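Local coordinates for cyclase (Uncultured organism, PDB 5IBZ), which belongs to the cyclase family, may have arylformamidase activity, and holds acetylphosphate in a pocket in this crystal, at residues Asn33-Pro37 with Glu38-Ala42; Gly129-Glu132 with Ala133-Arg136; Ala219-Leu223 with Asn224-Gly228; Leu307-Pro310 with Gly311-Gly314. All blocks are in the same frame, centred on the assembly; numbering follows the deposited sequence.

Contact 1. Residues Asn33-Pro37 with Glu38-Ala42; sequences NYITP and ERIVA
R39 NH1 donates to Y34 O over 2.8 Å, nearly straight at 163°, meeting a lone pair of the carbonyl in its own plane, with the oxygen also lying close to the guanidinium plane. The arginine gets there by running straight from CG to NE (chi3 180°) back along the chain, past T36, so that its CD and CG lie beside T36 OG1. T36 itself is the N-cap of the helix: OG1, set between the backbone N and the carbonyl carbon (chi1 64°), accepts from R39 N at 3.2 Å. The first helical turn follows, with I40 N bonded to T36 O at 3.0 Å and V41 N to P37 O at 3.0 Å. Replacing R39 by an alanine would probably leave Y34 O without its guanidinium partner and the loop before the helix freer to shift. Packing is lighter: I35 CG2 meets I40 CG1 at 3.8 Å, the two side chains crossing at about a right angle, while T36 CG2 approaches R39 NH1 obliquely. Here a short 3-10 turn, where Y34 sets its ring edge-to-face with W23, leads into helix 37-44, whose P37, I40 and V41 pack on T49 and G50 of the second subunit.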
loop_
_atom_site.group_PDB
_atom_site.type_symbol
_atom_site.label_atom_id
_atom_site.label_comp_id
_atom_site.label_asym_id
_atom_site.label_seq_id
_atom_site.Cartn_x
_atom_site.Cartn_y
_atom_site.Cartn_z
ATOM N N ASN B 33 -18.422 18.734 20.338
ATOM C CA ASN B 33 -18.792 19.051 21.710
ATOM C C ASN B 33 -20.294 19.270 21.933
ATOM O O ASN B 33 -20.759 19.292 23.083
ATOM C CB ASN B 33 -18.013 20.277 22.172
ATOM C CG ASN B 33 -16.526 20.006 22.294
ATOM O OD1 ASN B 33 -16.100 18.986 22.847
ATOM N ND2 ASN B 33 -15.720 20.906 21.742
ATOM N N TYR B 34 -21.058 19.418 20.851
ATOM C CA TYR B 34 -22.507 19.473 20.944
ATOM C C TYR B 34 -23.107 18.094 21.277
ATOM O O TYR B 34 -24.245 18.029 21.726
ATOM C CB TYR B 34 -23.134 19.977 19.655
ATOM C CG TYR B 34 -22.945 21.436 19.312
ATOM C CD1 TYR B 34 -23.183 22.443 20.235
ATOM C CD2 TYR B 34 -22.581 21.809 18.022
ATOM C CE1 TYR B 34 -23.025 23.757 19.885
ATOM C CE2 TYR B 34 -22.429 23.122 17.662
ATOM C CZ TYR B 34 -22.659 24.098 18.583
ATOM O OH TYR B 34 -22.511 25.419 18.202
ATOM N N ILE B 35 -22.369 17.004 21.040
ATOM C CA ILE B 35 -22.872 15.691 21.406
ATOM C C ILE B 35 -22.484 15.414 22.866
ATOM O O ILE B 35 -21.323 15.188 23.203
ATOM C CB ILE B 35 -22.348 14.577 20.487
ATOM C CG1 ILE B 35 -22.637 14.923 19.021
ATOM C CG2 ILE B 35 -22.974 13.262 20.908
ATOM C CD1 ILE B 35 -22.109 13.900 17.985
ATOM N N THR B 36 -23.500 15.425 23.712
ATOM C CA THR B 36 -23.341 15.322 25.153
ATOM C C THR B 36 -23.925 14.004 25.615
ATOM O O THR B 36 -24.719 13.394 24.897
ATOM C CB THR B 36 -24.078 16.449 25.870
ATOM O OG1 THR B 36 -25.478 16.311 25.618
ATOM C CG2 THR B 36 -23.593 17.818 25.377
ATOM N N PRO B 37 -23.567 13.566 26.830
ATOM C CA PRO B 37 -24.180 12.333 27.331
ATOM C C PRO B 37 -25.706 12.370 27.303
ATOM O O PRO B 37 -26.339 11.397 26.903
ATOM C CB PRO B 37 -23.633 12.237 28.768
ATOM C CG PRO B 37 -22.308 12.911 28.673
ATOM C CD PRO B 37 -22.501 14.056 27.713
ATOM N N GLU B 38 -26.324 13.479 27.699
ATOM C CA GLU B 38 -27.786 13.546 27.653
ATOM C C GLU B 38 -28.338 13.416 26.235
ATOM O O GLU B 38 -29.372 12.787 26.021
ATOM C CB GLU B 38 -28.293 14.840 28.284
ATOM C CG GLU B 38 -29.747 14.711 28.795
ATOM C CD GLU B 38 -29.902 13.722 29.967
ATOM O OE1 GLU B 38 -29.317 13.969 31.037
ATOM O OE2 GLU B 38 -30.607 12.697 29.829
ATOM N N ARG B 39 -27.648 13.969 25.247
ATOM C CA ARG B 39 -28.110 13.836 23.879
ATOM C C ARG B 39 -27.969 12.412 23.362
ATOM O O ARG B 39 -28.783 11.985 22.557
ATOM C CB ARG B 39 -27.387 14.848 22.997
ATOM C CG ARG B 39 -27.908 16.236 23.370
ATOM C CD ARG B 39 -27.088 17.389 22.883
ATOM N NE ARG B 39 -27.728 18.629 23.318
ATOM C CZ ARG B 39 -27.122 19.812 23.350
ATOM N NH1 ARG B 39 -25.870 19.926 22.959
ATOM N NH2 ARG B 39 -27.782 20.892 23.780
ATOM N N ILE B 40 -26.940 11.693 23.813
ATOM C CA ILE B 40 -26.787 10.273 23.483
ATOM C C ILE B 40 -27.899 9.425 24.122
ATOM O O ILE B 40 -28.453 8.547 23.479
ATOM C CB ILE B 40 -25.410 9.764 23.915
ATOM C CG1 ILE B 40 -24.343 10.482 23.102
ATOM C CG2 ILE B 40 -25.312 8.252 23.712
ATOM C CD1 ILE B 40 -22.920 10.249 23.610
ATOM N N VAL B 41 -28.230 9.716 25.369
ATOM C CA VAL B 41 -29.325 9.005 26.038
ATOM C C VAL B 41 -30.628 9.253 25.281
ATOM O O VAL B 41 -31.411 8.321 25.046
ATOM C CB VAL B 41 -29.438 9.441 27.501
ATOM C CG1 VAL B 41 -30.708 8.869 28.149
ATOM C CG2 VAL B 41 -28.212 9.003 28.258
ATOM N N ALA B 42 -30.896 10.501 24.908
ATOM C CA ALA B 42 -32.093 10.797 24.128
ATOM C C ALA B 42 -32.129 10.045 22.788
ATOM O O ALA B 42 -33.171 9.501 22.391
ATOM C CB ALA B 42 -32.210 12.316 23.882
#

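Contact 2. Residues Gly129-Glu132 with Ala133-Arg136; sequences GVPE and AAIR
A134 N reaches back to P131 O at 2.9 Å and I135 N to E132 O at 3.1 Å, two successive i to i+3 bonds that wind the chain into a short 3-10 turn. Both N-H groups point fairly straight at their acceptors, 162° for A134, yet each donor stands well above the carbonyl plane, away from the lone pairs. The side chains add a small apolar patch on one flank: V130 CG1, anti to its own backbone N (chi1 168°), meets A134 CB at 4.0 Å, and P131 CG comes to 4.4 Å from the same methyl. A134 CB also lies against P131 O. Beyond the turn, R136 folds back so that NE donates to A133 O at 3.0 Å, in the plane of both the guanidinium and the carbonyl. The carboxylate of E132 finds its partners elsewhere: OE1 accepts from W121 NE1 and forms a salt bridge with R98 of the second subunit, while A133 and I135 pack on V84 and A100 of that subunit. G129 and V130, both opposite L126, form a G1 beta bulge, and G129 has the positive phi (84°) that such a bulge calls for. Bulge and 3-10 turn together mark a compact, interface-forming part of the long loop between strands 120-122 and 158-163.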
loop_
_atom_site.group_PDB
_atom_site.type_symbol
_atom_site.label_atom_id
_atom_site.label_comp_id
_atom_site.label_asym_id
_atom_site.label_seq_id
_atom_site.Cartn_x
_atom_site.Cartn_y
_atom_site.Cartn_z
ATOM N N GLY B 129 -7.812 28.528 15.443
ATOM C CA GLY B 129 -6.527 29.191 15.350
ATOM C C GLY B 129 -5.325 28.267 15.263
ATOM O O GLY B 129 -4.166 28.716 15.377
ATOM N N VAL B 130 -5.589 26.985 15.054
ATOM C CA VAL B 130 -4.506 26.008 14.931
ATOM C C VAL B 130 -3.672 26.358 13.700
ATOM O O VAL B 130 -4.213 26.555 12.624
ATOM C CB VAL B 130 -5.053 24.587 14.843
ATOM C CG1 VAL B 130 -3.974 23.598 14.422
ATOM C CG2 VAL B 130 -5.666 24.181 16.160
ATOM N N PRO B 131 -2.343 26.503 13.869
ATOM C CA PRO B 131 -1.548 26.848 12.691
ATOM C C PRO B 131 -1.460 25.716 11.693
ATOM O O PRO B 131 -1.378 24.547 12.106
ATOM C CB PRO B 131 -0.160 27.153 13.268
ATOM C CG PRO B 131 -0.115 26.485 14.592
ATOM C CD PRO B 131 -1.536 26.450 15.100
ATOM N N GLU B 132 -1.455 26.035 10.403
ATOM C CA GLU B 132 -1.345 24.958 9.406
ATOM C C GLU B 132 -0.007 24.224 9.557
ATOM O O GLU B 132 0.101 23.084 9.145
ATOM C CB GLU B 132 -1.514 25.483 7.965
ATOM C CG GLU B 132 -0.451 26.442 7.520
ATOM C CD GLU B 132 -0.733 27.065 6.154
ATOM O OE1 GLU B 132 -1.717 26.690 5.492
ATOM O OE2 GLU B 132 0.023 27.973 5.750
ATOM N N ALA B 133 0.992 24.858 10.157
ATOM C CA ALA B 133 2.277 24.195 10.433
ATOM C C ALA B 133 2.151 23.009 11.399
ATOM O O ALA B 133 3.075 22.197 11.507
ATOM C CB ALA B 133 3.275 25.215 10.982
ATOM N N ALA B 134 1.017 22.895 12.097
ATOM C CA ALA B 134 0.771 21.761 12.990
ATOM C C ALA B 134 0.395 20.483 12.243
ATOM O O ALA B 134 0.380 19.386 12.821
ATOM C CB ALA B 134 -0.329 22.111 13.993
ATOM N N ILE B 135 0.070 20.614 10.964
ATOM C CA ILE B 135 -0.440 19.493 10.181
ATOM C C ILE B 135 0.708 19.094 9.271
ATOM O O ILE B 135 0.977 19.777 8.281
ATOM C CB ILE B 135 -1.687 19.876 9.369
ATOM C CG1 ILE B 135 -2.698 20.649 10.227
ATOM C CG2 ILE B 135 -2.360 18.652 8.730
ATOM C CD1 ILE B 135 -3.170 19.929 11.465
ATOM N N ARG B 136 1.378 18.003 9.624
ATOM C CA ARG B 136 2.670 17.647 9.049
ATOM C C ARG B 136 2.612 16.264 8.395
ATOM O O ARG B 136 1.578 15.594 8.412
ATOM C CB ARG B 136 3.764 17.680 10.132
ATOM C CG ARG B 136 3.942 19.054 10.865
ATOM C CD ARG B 136 4.729 18.942 12.243
ATOM N NE ARG B 136 4.523 20.127 13.098
ATOM C CZ ARG B 136 4.705 20.144 14.406
ATOM N NH1 ARG B 136 5.071 19.034 15.035
ATOM N NH2 ARG B 136 4.506 21.270 15.086
#

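Contact 3. Residues Ala219-Leu223 with Asn224-Gly228; sequences ASFFL and NPMTG
N224 turns its side-chain amide back onto the chain: ND2 donates to S220 O at 3.1 Å and 164°, the oxygen lying close to the amide plane. With CG beside the backbone N (chi1 -73°), the amide is directed toward S220. L223 N reaches the same oxygen at 3.0 Å from the opposite face of its carbonyl plane, and the backbone N of N224 adds a weak bond, so two good donors and one weak one converge on S220 O. A lysine in place of N224 would probably cost S220 O its amide donor and leave the turn into the loop less firmly tied. Water carries other links: one water bridges F221 O and P225 O, a second F222 O and N224 O. The third kind of contact is Met-aromatic. The selenium of M226, a selenomethionine, sits 5.0 Å from the centroid of the F221 ring and 5.2 Å from that of F222, oblique to both; F221 CD2 lies over the centre of one face of F222. The chemistry thus divides between a side-chain-to-backbone bond from N224 and Met-aromatic contacts of M226 with two rings, the M226 side chain lying about 7 Å from bound acetylphosphate.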
loop_
_atom_site.group_PDB
_atom_site.type_symbol
_atom_site.label_atom_id
_atom_site.label_comp_id
_atom_site.label_asym_id
_atom_site.label_seq_id
_atom_site.Cartn_x
_atom_site.Cartn_y
_atom_site.Cartn_z
ATOM N N ALA B 219 -15.376 8.761 -15.915
ATOM C CA ALA B 219 -14.467 9.878 -16.124
ATOM C C ALA B 219 -15.294 11.157 -16.213
ATOM O O ALA B 219 -14.971 12.147 -15.583
ATOM C CB ALA B 219 -13.621 9.667 -17.382
ATOM N N SER B 220 -16.388 11.123 -16.968
ATOM C CA SER B 220 -17.240 12.311 -17.119
ATOM C C SER B 220 -17.856 12.747 -15.787
ATOM O O SER B 220 -18.066 13.936 -15.546
ATOM C CB SER B 220 -18.348 12.052 -18.146
ATOM O OG SER B 220 -17.806 11.774 -19.423
ATOM N N PHE B 221 -18.161 11.777 -14.931
ATOM C CA PHE B 221 -18.829 12.001 -13.655
ATOM C C PHE B 221 -18.115 13.085 -12.855
ATOM O O PHE B 221 -18.746 13.944 -12.225
ATOM C CB PHE B 221 -18.865 10.679 -12.877
ATOM C CG PHE B 221 -19.584 10.720 -11.531
ATOM C CD1 PHE B 221 -20.926 10.366 -11.424
ATOM C CD2 PHE B 221 -18.891 10.991 -10.372
ATOM C CE1 PHE B 221 -21.570 10.354 -10.169
ATOM C CE2 PHE B 221 -19.521 10.983 -9.134
ATOM C CZ PHE B 221 -20.858 10.661 -9.034
ATOM N N PHE B 222 -16.790 13.049 -12.878
ATOM C CA PHE B 222 -16.027 13.983 -12.052
ATOM C C PHE B 222 -15.655 15.277 -12.761
ATOM O O PHE B 222 -15.152 16.202 -12.127
ATOM C CB PHE B 222 -14.786 13.286 -11.522
ATOM C CG PHE B 222 -15.097 12.351 -10.390
ATOM C CD1 PHE B 222 -15.464 12.862 -9.160
ATOM C CD2 PHE B 222 -15.079 10.987 -10.565
ATOM C CE1 PHE B 222 -15.783 12.027 -8.112
ATOM C CE2 PHE B 222 -15.398 10.134 -9.498
ATOM C CZ PHE B 222 -15.743 10.666 -8.282
ATOM N N LEU B 223 -15.939 15.358 -14.054
ATOM C CA LEU B 223 -15.643 16.550 -14.842
ATOM C C LEU B 223 -16.803 17.535 -14.885
ATOM O O LEU B 223 -16.638 18.669 -15.312
ATOM C CB LEU B 223 -15.276 16.163 -16.276
ATOM C CG LEU B 223 -14.012 15.308 -16.424
ATOM C CD1 LEU B 223 -13.841 14.835 -17.850
ATOM C CD2 LEU B 223 -12.794 16.080 -15.974
ATOM N N ASN B 224 -17.984 17.099 -14.486
ATOM C CA ASN B 224 -19.129 17.958 -14.641
ATOM C C ASN B 224 -19.692 18.353 -13.273
ATOM O O ASN B 224 -19.258 17.851 -12.252
ATOM C CB ASN B 224 -20.138 17.270 -15.558
ATOM C CG ASN B 224 -19.667 17.263 -17.020
ATOM O OD1 ASN B 224 -19.857 18.245 -17.746
ATOM N ND2 ASN B 224 -19.023 16.176 -17.444
ATOM N N PRO B 225 -20.588 19.345 -13.255
ATOM C CA PRO B 225 -21.085 19.822 -11.960
ATOM C C PRO B 225 -21.761 18.731 -11.148
ATOM O O PRO B 225 -22.328 17.813 -11.728
ATOM C CB PRO B 225 -22.109 20.895 -12.333
ATOM C CG PRO B 225 -21.778 21.286 -13.696
ATOM C CD PRO B 225 -21.198 20.072 -14.369
HETATM N N MSE B 226 -21.694 18.857 -9.831
HETATM C CA MSE B 226 -22.272 17.862 -8.927
HETATM C C MSE B 226 -23.154 18.528 -7.879
HETATM O O MSE B 226 -22.745 19.499 -7.244
HETATM C CB MSE B 226 -21.160 17.052 -8.260
HETATM C CG MSE B 226 -20.427 16.159 -9.236
HETATM SE SE MSE B 226 -18.987 15.162 -8.372
HETATM C CE MSE B 226 -17.823 16.658 -8.094
ATOM N N THR B 227 -24.368 18.004 -7.706
ATOM C CA THR B 227 -25.315 18.549 -6.736
ATOM C C THR B 227 -24.765 18.516 -5.307
ATOM O O THR B 227 -24.051 17.596 -4.918
ATOM C CB THR B 227 -26.661 17.784 -6.782
ATOM O OG1 THR B 227 -27.598 18.386 -5.877
ATOM C CG2 THR B 227 -26.494 16.330 -6.412
ATOM N N GLY B 228 -25.085 19.535 -4.521
ATOM C CA GLY B 228 -24.723 19.529 -3.107
ATOM C C GLY B 228 -25.207 20.801 -2.436
ATOM O O GLY B 228 -25.904 21.611 -3.065
HETATM O O HOH W 1 -21.129 15.182 -12.728
HETATM O O HOH W 2 -16.577 18.824 -11.261
#

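Contact 4. Residues Leu307-Pro310 with Gly311-Gly314; sequences LYIP and GAVG
I309 meets A312 across the turn in two ways, through its backbone carbonyl and through its side chain. Before it, L307 and Y308 bring the chain in from strand 299-303: L307 N bonds to S315 OG, and Y308 is the centre of an inverse gamma turn, its side chain lying on E149 and K152. At I309 the chain enters a type II beta turn that runs to A312, closed by A312 N donating to I309 O at 3.1 Å and 157°. The donor stands above the carbonyl plane, 37° out of it, and so misses the lone-pair directions. With CG2 anti to the backbone N and turned toward the carbonyl side, I309 lays that methyl against A312 CB at 3.6 Å; A312 CB also rests 3.4 Å from I309 O. P310 takes the second position of the turn, its ring packing against I59 of the second subunit. G311 follows at positive phi (80°), where a side chain would clash with P310 O, and its N-H is taken by E149 OE1. V313 N bonds to D102 OD2 of the second subunit. Chemically, the turn pairs one backbone bond with a methyl-to-methyl touch inside a buried setting, while G314 O is buried with no polar partner in the model, which probably carries an energetic cost.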
loop_
_atom_site.group_PDB
_atom_site.type_symbol
_atom_site.label_atom_id
_atom_site.label_comp_id
_atom_site.label_asym_id
_atom_site.label_seq_id
_atom_site.Cartn_x
_atom_site.Cartn_y
_atom_site.Cartn_z
ATOM N N LEU B 307 -12.567 5.445 12.768
ATOM C CA LEU B 307 -11.479 4.601 13.271
ATOM C C LEU B 307 -10.547 5.447 14.145
ATOM O O LEU B 307 -10.417 6.662 13.951
ATOM C CB LEU B 307 -10.676 3.974 12.143
ATOM C CG LEU B 307 -11.447 3.042 11.215
ATOM C CD1 LEU B 307 -10.547 2.568 10.110
ATOM C CD2 LEU B 307 -12.003 1.839 11.999
ATOM N N TYR B 308 -9.896 4.795 15.100
ATOM C CA TYR B 308 -8.944 5.459 15.980
ATOM C C TYR B 308 -7.565 5.535 15.291
ATOM O O TYR B 308 -6.742 4.607 15.411
ATOM C CB TYR B 308 -8.870 4.699 17.312
ATOM C CG TYR B 308 -7.970 5.262 18.388
ATOM C CD1 TYR B 308 -7.313 6.477 18.237
ATOM C CD2 TYR B 308 -7.718 4.529 19.535
ATOM C CE1 TYR B 308 -6.463 6.963 19.213
ATOM C CE2 TYR B 308 -6.859 5.008 20.518
ATOM C CZ TYR B 308 -6.233 6.222 20.346
ATOM O OH TYR B 308 -5.371 6.705 21.318
ATOM N N ILE B 309 -7.340 6.621 14.546
ATOM C CA ILE B 309 -6.106 6.777 13.770
ATOM C C ILE B 309 -5.424 8.080 14.138
ATOM O O ILE B 309 -5.770 9.145 13.633
ATOM C CB ILE B 309 -6.342 6.778 12.237
ATOM C CG1 ILE B 309 -7.313 5.679 11.802
ATOM C CG2 ILE B 309 -4.984 6.671 11.517
ATOM C CD1 ILE B 309 -7.733 5.778 10.333
ATOM N N PRO B 310 -4.465 8.013 15.056
ATOM C CA PRO B 310 -3.864 9.257 15.529
ATOM C C PRO B 310 -3.149 10.000 14.415
ATOM O O PRO B 310 -2.414 9.414 13.618
ATOM C CB PRO B 310 -2.895 8.800 16.623
ATOM C CG PRO B 310 -2.785 7.338 16.493
ATOM C CD PRO B 310 -4.015 6.839 15.827
ATOM N N GLY B 311 -3.406 11.297 14.367
ATOM C CA GLY B 311 -2.769 12.152 13.377
ATOM C C GLY B 311 -3.386 12.099 11.998
ATOM O O GLY B 311 -2.889 12.750 11.081
ATOM N N ALA B 312 -4.474 11.352 11.835
ATOM C CA ALA B 312 -5.149 11.298 10.542
ATOM C C ALA B 312 -6.124 12.457 10.384
ATOM O O ALA B 312 -6.640 12.998 11.374
ATOM C CB ALA B 312 -5.879 9.965 10.369
ATOM N N VAL B 313 -6.389 12.811 9.126
ATOM C CA VAL B 313 -7.245 13.951 8.838
ATOM C C VAL B 313 -8.643 13.520 8.367
ATOM O O VAL B 313 -9.420 14.334 7.859
ATOM C CB VAL B 313 -6.596 14.899 7.799
ATOM C CG1 VAL B 313 -5.266 15.385 8.308
ATOM C CG2 VAL B 313 -6.434 14.246 6.449
ATOM N N GLY B 314 -8.983 12.259 8.620
ATOM C CA GLY B 314 -10.310 11.725 8.355
ATOM C C GLY B 314 -10.277 10.229 8.575
ATOM O O GLY B 314 -9.258 9.675 8.970
#

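Overall arrangement
The four contacts follow one another along the chain, contact 1 first and contact 4 last, and none touches another. Contacts 2 and 4 are nearest, with centres about 16 Å apart and nearest atoms about 4 Å, on the same side of the chain's centre; contacts 1 and 3 lie on opposite sides, their centres about 37 Å apart. Contact 1 opens helix 37-44, and contact 3 lies where helix 215-223 gives way to the following loop. Contact 2 precedes strand 158-163 of the mixed sheet; contact 4 links its strands 299-303 and 314-316. Contacts 1, 2 and 4 meet the second subunit, and contacts 2 and 3 the third, so these local turns lie at subunit interfaces of the four-chain assembly.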